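Local coordinates for protein poly A polymerase (Aquifex aeolicus, PDB 4WBY) that adds the terminal adenosine to tRNAs ending in CC, using ATP and magnesium to complete the CCA terminus, at residues 273-278 with 289-294; 282-287 with 302-307. One frame throughout, in Å; residues are numbered along the deposited sequence.

Contact 1: 273-278 with 289-294; sequences LYLLIL and HFLEEM
Leu275 pushes its isobutyl group between three side chains of the 289-294 segment and gives the largest share of this purely apolar contact. CD2 does most of the touching: it lies 3.9 Å from CD2 of Leu291, the two side chains lying alongside and pointing opposite ways. The same methyl meets Met294 tip to tip, Leu275 CD2 standing 4.0 Å from Met294 CE. Against Phe290 the approach is oblique, and both methyls of Leu275 share it, since CD1 and CD2 each come to 4.0 Å from Phe290 CE2. The next residue, Leu276, adds a second point of contact, its CD2 meeting Leu291 CD1 at 3.9 Å with the side chains at about a right angle. Leu291 thus splits its branches, CD1 to Leu276 and CD2 to Leu275.

Within the second segment, Met294 CG sits 3.7 Å above the Phe290 ring plane, nearer the ring's rim than its centre, and so covers part of one face. The methionine gets there by folding: with chi2 at -78° and chi3 at -74° the chain bends twice and brings its methyl round to Leu275. Its backbone N, bonded to Phe290 O, closes the last turn of the helix.

No hydrogen bond crosses. The short helix axes run 12.0 Å apart, at 150° between their directions, so only side chains of the two segments meet: leucine-rich packing of two consecutive, roughly antiparallel helices in the C-terminal all-helical part of the chain. Helix 203-214 packs on Met294 through Ile210 and Leu214, and its Ile207 touches Glu293, which also pairs with Arg203. Helix 298-309 adds Val300 against Leu276, while helix 243-262 lies against 271-278 at Leu273, Tyr274 and Ile277.

Contact 2: 282-287 with 302-307; sequences LDYERG and ETYKFM
Tyr284 and Tyr304 meet rim to rim where two successive helices, 284-293 and 298-309, pack in the C-terminal all-helical part of this tRNA nucleotidyltransferase. Their rings are nearly parallel, the planes 12° apart, yet neither lies over the other. The centroids are 6.0 Å apart. At the rims, Tyr284 CD1 touches Tyr304 CE2 at 3.6 Å. The backbone carbonyl O of Tyr284 also lies at the edge of the Tyr304 ring, in its plane.

Tyr304 has CG anti to the backbone N (chi1 179°), and this torsion carries the ring across to the first turn of helix 284-293. Gly287, without a side chain, lets the hydroxyl come close, Tyr304 OH lying 3.3 Å from Gly287 CA. On the outer side the Tyr284 hydroxyl rests along the extended aliphatic chain of Lys305, the nearest pair being Tyr284 OH and Lys305 CG at 3.7 Å. Phe309 adds an edge-to-face stack on Tyr284, and Lys308 NZ bonds Leu282 O.

A phenylalanine in place of Tyr304 would keep the ring but would probably leave a bridging water without its proton donor and lose the water-mediated link to the loop before helix 284-293. That water accepts from Tyr304 OH at 2.6 Å and donates to Leu282 O at 2.5 Å.

Overall arrangement
Contact 1 is the more deeply buried, and all five of its touching residues are hidden; contact 2 lies farther from the centre of the chain and is partly open at Lys305 and Tyr284. Both use helix 284-293, contact 1 its C-terminal end and contact 2 its start, so this helix is held by 271-278 and by 298-309. The chemistry changes accordingly, from leucine, phenylalanine and methionine alone to tyrosines, a lysine chain and a water bridge. The two contacts merge at Leu276 and Leu291, which pack on CB of Tyr304. The side chain of Met294 is about 9 Å from that of ATP-binding Leu168; contact 2 is remote from known sites.

Contact 1: 273-278 with 289-294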
loop_
_atom_site.group_PDB
_atom_site.type_symbol
_atom_site.label_atom_id
_atom_site.label_comp_id
_atom_site.label_asym_id
_atom_site.label_seq_id
_atom_site.Cartn_x
_atom_site.Cartn_y
_atom_site.Cartn_z
ATOM N N LEU A 273 6.038 2.125 -10.354
ATOM C CA LEU A 273 6.966 2.972 -11.104
ATOM C C LEU A 273 8.099 3.495 -10.227
ATOM O O LEU A 273 9.241 3.581 -10.670
ATOM C CB LEU A 273 6.236 4.153 -11.739
ATOM C CG LEU A 273 5.152 3.834 -12.763
ATOM C CD1 LEU A 273 4.593 5.126 -13.348
ATOM C CD2 LEU A 273 5.705 2.949 -13.855
ATOM N N TYR A 274 7.782 3.864 -8.992
ATOM C CA TYR A 274 8.815 4.264 -8.051
ATOM C C TYR A 274 9.775 3.115 -7.822
ATOM O O TYR A 274 10.985 3.308 -7.779
ATOM C CB TYR A 274 8.216 4.698 -6.716
ATOM C CG TYR A 274 7.465 6.005 -6.753
ATOM C CD1 TYR A 274 8.130 7.216 -6.596
ATOM C CD2 TYR A 274 6.088 6.029 -6.927
ATOM C CE1 TYR A 274 7.441 8.412 -6.618
ATOM C CE2 TYR A 274 5.393 7.217 -6.949
ATOM C CZ TYR A 274 6.071 8.405 -6.793
ATOM O OH TYR A 274 5.375 9.586 -6.812
ATOM N N LEU A 275 9.221 1.916 -7.668
ATOM C CA LEU A 275 10.040 0.734 -7.449
ATOM C C LEU A 275 10.980 0.479 -8.633
ATOM O O LEU A 275 12.153 0.164 -8.444
ATOM C CB LEU A 275 9.156 -0.483 -7.199
ATOM C CG LEU A 275 9.904 -1.689 -6.649
ATOM C CD1 LEU A 275 10.313 -1.437 -5.203
ATOM C CD2 LEU A 275 9.030 -2.924 -6.766
ATOM N N LEU A 276 10.457 0.612 -9.846
ATOM C CA LEU A 276 11.285 0.434 -11.038
ATOM C C LEU A 276 12.445 1.420 -11.082
ATOM O O LEU A 276 13.564 1.046 -11.426
ATOM C CB LEU A 276 10.457 0.586 -12.315
ATOM C CG LEU A 276 9.421 -0.514 -12.550
ATOM C CD1 LEU A 276 8.697 -0.295 -13.870
ATOM C CD2 LEU A 276 10.073 -1.892 -12.531
ATOM N N ILE A 277 12.184 2.681 -10.744
ATOM C CA ILE A 277 13.259 3.671 -10.671
ATOM C C ILE A 277 14.265 3.295 -9.572
ATOM O O ILE A 277 15.480 3.370 -9.785
ATOM C CB ILE A 277 12.706 5.095 -10.420
ATOM C CG1 ILE A 277 11.888 5.581 -11.624
ATOM C CG2 ILE A 277 13.832 6.073 -10.113
ATOM C CD1 ILE A 277 12.620 5.478 -12.958
ATOM N N LEU A 278 13.761 2.877 -8.411
ATOM C CA LEU A 278 14.617 2.452 -7.300
ATOM C C LEU A 278 15.612 1.356 -7.661
ATOM O O LEU A 278 16.757 1.380 -7.221
ATOM C CB LEU A 278 13.762 1.945 -6.141
ATOM C CG LEU A 278 13.401 2.838 -4.973
ATOM C CD1 LEU A 278 12.583 1.994 -4.031
ATOM C CD2 LEU A 278 14.645 3.381 -4.292
ATOM N N HIS A 289 14.452 -10.979 -10.888
ATOM C CA HIS A 289 14.174 -11.879 -9.773
ATOM C C HIS A 289 13.438 -11.181 -8.633
ATOM O O HIS A 289 12.524 -11.754 -8.035
ATOM C CB HIS A 289 15.470 -12.499 -9.241
ATOM C CG HIS A 289 15.266 -13.391 -8.056
ATOM N ND1 HIS A 289 14.798 -14.683 -8.170
ATOM C CD2 HIS A 289 15.451 -13.174 -6.733
ATOM C CE1 HIS A 289 14.711 -15.225 -6.968
ATOM N NE2 HIS A 289 15.102 -14.331 -6.079
ATOM N N PHE A 290 13.842 -9.951 -8.324
ATOM C CA PHE A 290 13.201 -9.197 -7.252
ATOM C C PHE A 290 11.739 -8.918 -7.600
ATOM O O PHE A 290 10.851 -9.072 -6.761
ATOM C CB PHE A 290 13.943 -7.884 -6.978
ATOM C CG PHE A 290 13.288 -7.030 -5.925
ATOM C CD1 PHE A 290 13.247 -7.444 -4.605
ATOM C CD2 PHE A 290 12.711 -5.814 -6.256
ATOM C CE1 PHE A 290 12.640 -6.665 -3.638
ATOM C CE2 PHE A 290 12.108 -5.026 -5.287
ATOM C CZ PHE A 290 12.069 -5.456 -3.982
ATOM N N LEU A 291 11.477 -8.531 -8.843
ATOM C CA LEU A 291 10.094 -8.256 -9.227
ATOM C C LEU A 291 9.256 -9.532 -9.188
ATOM O O LEU A 291 8.084 -9.485 -8.835
ATOM C CB LEU A 291 10.018 -7.603 -10.609
ATOM C CG LEU A 291 10.602 -6.184 -10.671
ATOM C CD1 LEU A 291 10.599 -5.689 -12.110
ATOM C CD2 LEU A 291 9.850 -5.212 -9.767
ATOM N N GLU A 292 9.854 -10.667 -9.532
ATOM C CA GLU A 292 9.147 -11.939 -9.423
ATOM C C GLU A 292 8.877 -12.284 -7.952
ATOM O O GLU A 292 7.809 -12.786 -7.604
ATOM C CB GLU A 292 9.939 -13.047 -10.120
ATOM C CG GLU A 292 9.942 -12.883 -11.639
ATOM C CD GLU A 292 10.808 -13.894 -12.362
ATOM O OE1 GLU A 292 11.548 -14.654 -11.700
ATOM O OE2 GLU A 292 10.745 -13.923 -13.605
ATOM N N GLU A 293 9.843 -11.994 -7.090
ATOM C CA GLU A 293 9.678 -12.194 -5.656
ATOM C C GLU A 293 8.546 -11.319 -5.105
ATOM O O GLU A 293 7.818 -11.708 -4.188
ATOM C CB GLU A 293 10.991 -11.882 -4.945
ATOM C CG GLU A 293 10.988 -12.157 -3.475
ATOM C CD GLU A 293 12.391 -12.202 -2.916
ATOM O OE1 GLU A 293 13.271 -11.484 -3.443
ATOM O OE2 GLU A 293 12.615 -12.969 -1.965
ATOM N N MET A 294 8.416 -10.130 -5.678
ATOM C CA MET A 294 7.359 -9.194 -5.323
ATOM C C MET A 294 6.008 -9.549 -5.957
ATOM O O MET A 294 5.022 -8.856 -5.722
ATOM C CB MET A 294 7.753 -7.775 -5.752
ATOM C CG MET A 294 8.906 -7.156 -4.946
ATOM S SD MET A 294 8.375 -6.558 -3.332
ATOM C CE MET A 294 7.485 -5.087 -3.833
#

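Contact 2: 282-287 with 302-307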
loop_
_atom_site.group_PDB
_atom_site.type_symbol
_atom_site.label_atom_id
_atom_site.label_comp_id
_atom_site.label_asym_id
_atom_site.label_seq_id
_atom_site.Cartn_x
_atom_site.Cartn_y
_atom_site.Cartn_z
ATOM N N LEU A 282 20.312 -1.896 -10.597
ATOM C CA LEU A 282 20.593 -3.319 -10.443
ATOM C C LEU A 282 20.839 -3.969 -11.798
ATOM O O LEU A 282 20.296 -3.525 -12.809
ATOM C CB LEU A 282 19.428 -4.042 -9.767
ATOM C CG LEU A 282 19.043 -3.760 -8.320
ATOM C CD1 LEU A 282 17.920 -4.703 -7.936
ATOM C CD2 LEU A 282 20.232 -3.929 -7.392
ATOM N N ASP A 283 21.631 -5.037 -11.801
ATOM C CA ASP A 283 21.754 -5.902 -12.970
ATOM C C ASP A 283 20.380 -6.459 -13.306
ATOM O O ASP A 283 19.555 -6.665 -12.414
ATOM C CB ASP A 283 22.736 -7.043 -12.716
ATOM C CG ASP A 283 24.160 -6.557 -12.533
ATOM O OD1 ASP A 283 24.574 -5.632 -13.264
ATOM O OD2 ASP A 283 24.866 -7.096 -11.656
ATOM N N TYR A 284 20.134 -6.700 -14.586
ATOM C CA TYR A 284 18.813 -7.115 -15.042
ATOM C C TYR A 284 18.309 -8.382 -14.349
ATOM O O TYR A 284 17.153 -8.444 -13.935
ATOM C CB TYR A 284 18.824 -7.316 -16.558
ATOM C CG TYR A 284 17.624 -8.061 -17.087
ATOM C CD1 TYR A 284 16.352 -7.501 -17.037
ATOM C CD2 TYR A 284 17.763 -9.328 -17.637
ATOM C CE1 TYR A 284 15.253 -8.187 -17.527
ATOM C CE2 TYR A 284 16.676 -10.021 -18.124
ATOM C CZ TYR A 284 15.425 -9.449 -18.070
ATOM O OH TYR A 284 14.347 -10.150 -18.560
ATOM N N GLU A 285 19.174 -9.384 -14.215
ATOM C CA GLU A 285 18.783 -10.648 -13.595
ATOM C C GLU A 285 18.290 -10.480 -12.164
ATOM O O GLU A 285 17.283 -11.073 -11.782
ATOM C CB GLU A 285 19.945 -11.641 -13.604
ATOM C CG GLU A 285 20.159 -12.335 -14.929
ATOM C CD GLU A 285 20.767 -11.420 -15.967
ATOM O OE1 GLU A 285 21.294 -10.353 -15.580
ATOM O OE2 GLU A 285 20.718 -11.767 -17.166
ATOM N N ARG A 286 18.998 -9.690 -11.364
ATOM C CA ARG A 286 18.569 -9.507 -9.980
ATOM C C ARG A 286 17.305 -8.652 -9.903
ATOM O O ARG A 286 16.444 -8.908 -9.068
ATOM C CB ARG A 286 19.681 -8.905 -9.114
ATOM C CG ARG A 286 20.414 -7.721 -9.700
ATOM C CD ARG A 286 21.543 -7.254 -8.782
ATOM N NE ARG A 286 22.438 -6.331 -9.474
ATOM C CZ ARG A 286 23.372 -5.593 -8.886
ATOM N NH1 ARG A 286 23.547 -5.659 -7.574
ATOM N NH2 ARG A 286 24.131 -4.785 -9.615
ATOM N N GLY A 287 17.181 -7.657 -10.780
ATOM C CA GLY A 287 15.958 -6.866 -10.838
ATOM C C GLY A 287 14.759 -7.714 -11.228
ATOM O O GLY A 287 13.681 -7.606 -10.631
ATOM N N GLU A 302 7.219 -6.454 -17.579
ATOM C CA GLU A 302 7.507 -6.147 -18.973
ATOM C C GLU A 302 8.113 -4.748 -19.100
ATOM O O GLU A 302 9.038 -4.535 -19.884
ATOM C CB GLU A 302 6.244 -6.266 -19.827
ATOM C CG GLU A 302 5.648 -7.679 -19.891
ATOM C CD GLU A 302 6.471 -8.672 -20.698
ATOM O OE1 GLU A 302 7.439 -8.264 -21.380
ATOM O OE2 GLU A 302 6.134 -9.875 -20.661
ATOM N N THR A 303 7.611 -3.790 -18.325
ATOM C CA THR A 303 8.188 -2.449 -18.375
ATOM C C THR A 303 9.625 -2.459 -17.863
ATOM O O THR A 303 10.478 -1.761 -18.413
ATOM C CB THR A 303 7.329 -1.441 -17.589
ATOM O OG1 THR A 303 6.138 -1.191 -18.343
ATOM C CG2 THR A 303 8.059 -0.113 -17.392
ATOM N N TYR A 304 9.916 -3.256 -16.835
ATOM C CA TYR A 304 11.299 -3.368 -16.376
ATOM C C TYR A 304 12.231 -3.948 -17.448
ATOM O O TYR A 304 13.318 -3.412 -17.683
ATOM C CB TYR A 304 11.381 -4.214 -15.104
ATOM C CG TYR A 304 12.800 -4.364 -14.606
ATOM C CD1 TYR A 304 13.461 -3.304 -13.994
ATOM C CD2 TYR A 304 13.491 -5.554 -14.780
ATOM C CE1 TYR A 304 14.776 -3.437 -13.564
ATOM C CE2 TYR A 304 14.790 -5.696 -14.356
ATOM C CZ TYR A 304 15.428 -4.642 -13.745
ATOM O OH TYR A 304 16.735 -4.806 -13.339
ATOM N N LYS A 305 11.811 -5.023 -18.110
ATOM C CA LYS A 305 12.625 -5.613 -19.167
ATOM C C LYS A 305 12.851 -4.583 -20.266
ATOM O O LYS A 305 13.968 -4.441 -20.789
ATOM C CB LYS A 305 11.955 -6.873 -19.722
ATOM C CG LYS A 305 12.770 -7.614 -20.794
ATOM C CD LYS A 305 12.016 -8.853 -21.244
ATOM C CE LYS A 305 12.832 -9.717 -22.181
ATOM N NZ LYS A 305 12.060 -10.932 -22.562
ATOM N N PHE A 306 11.798 -3.843 -20.597
ATOM C CA PHE A 306 11.871 -2.808 -21.620
ATOM C C PHE A 306 12.835 -1.699 -21.205
ATOM O O PHE A 306 13.650 -1.238 -22.009
ATOM C CB PHE A 306 10.477 -2.227 -21.898
ATOM C CG PHE A 306 10.416 -1.383 -23.140
ATOM C CD1 PHE A 306 10.734 -0.032 -23.103
ATOM C CD2 PHE A 306 10.061 -1.951 -24.352
ATOM C CE1 PHE A 306 10.694 0.739 -24.261
ATOM C CE2 PHE A 306 10.002 -1.187 -25.515
ATOM C CZ PHE A 306 10.323 0.163 -25.471
ATOM N N MET A 307 12.733 -1.281 -19.950
ATOM C CA MET A 307 13.608 -0.271 -19.374
ATOM C C MET A 307 15.068 -0.684 -19.554
ATOM O O MET A 307 15.909 0.130 -19.943
ATOM C CB MET A 307 13.267 -0.051 -17.878
ATOM C CG MET A 307 13.900 1.197 -17.271
ATOM S SD MET A 307 13.456 1.507 -15.552
ATOM C CE MET A 307 14.376 0.211 -14.730
HETATM O O HOH W 1 17.996 -2.605 -12.969
#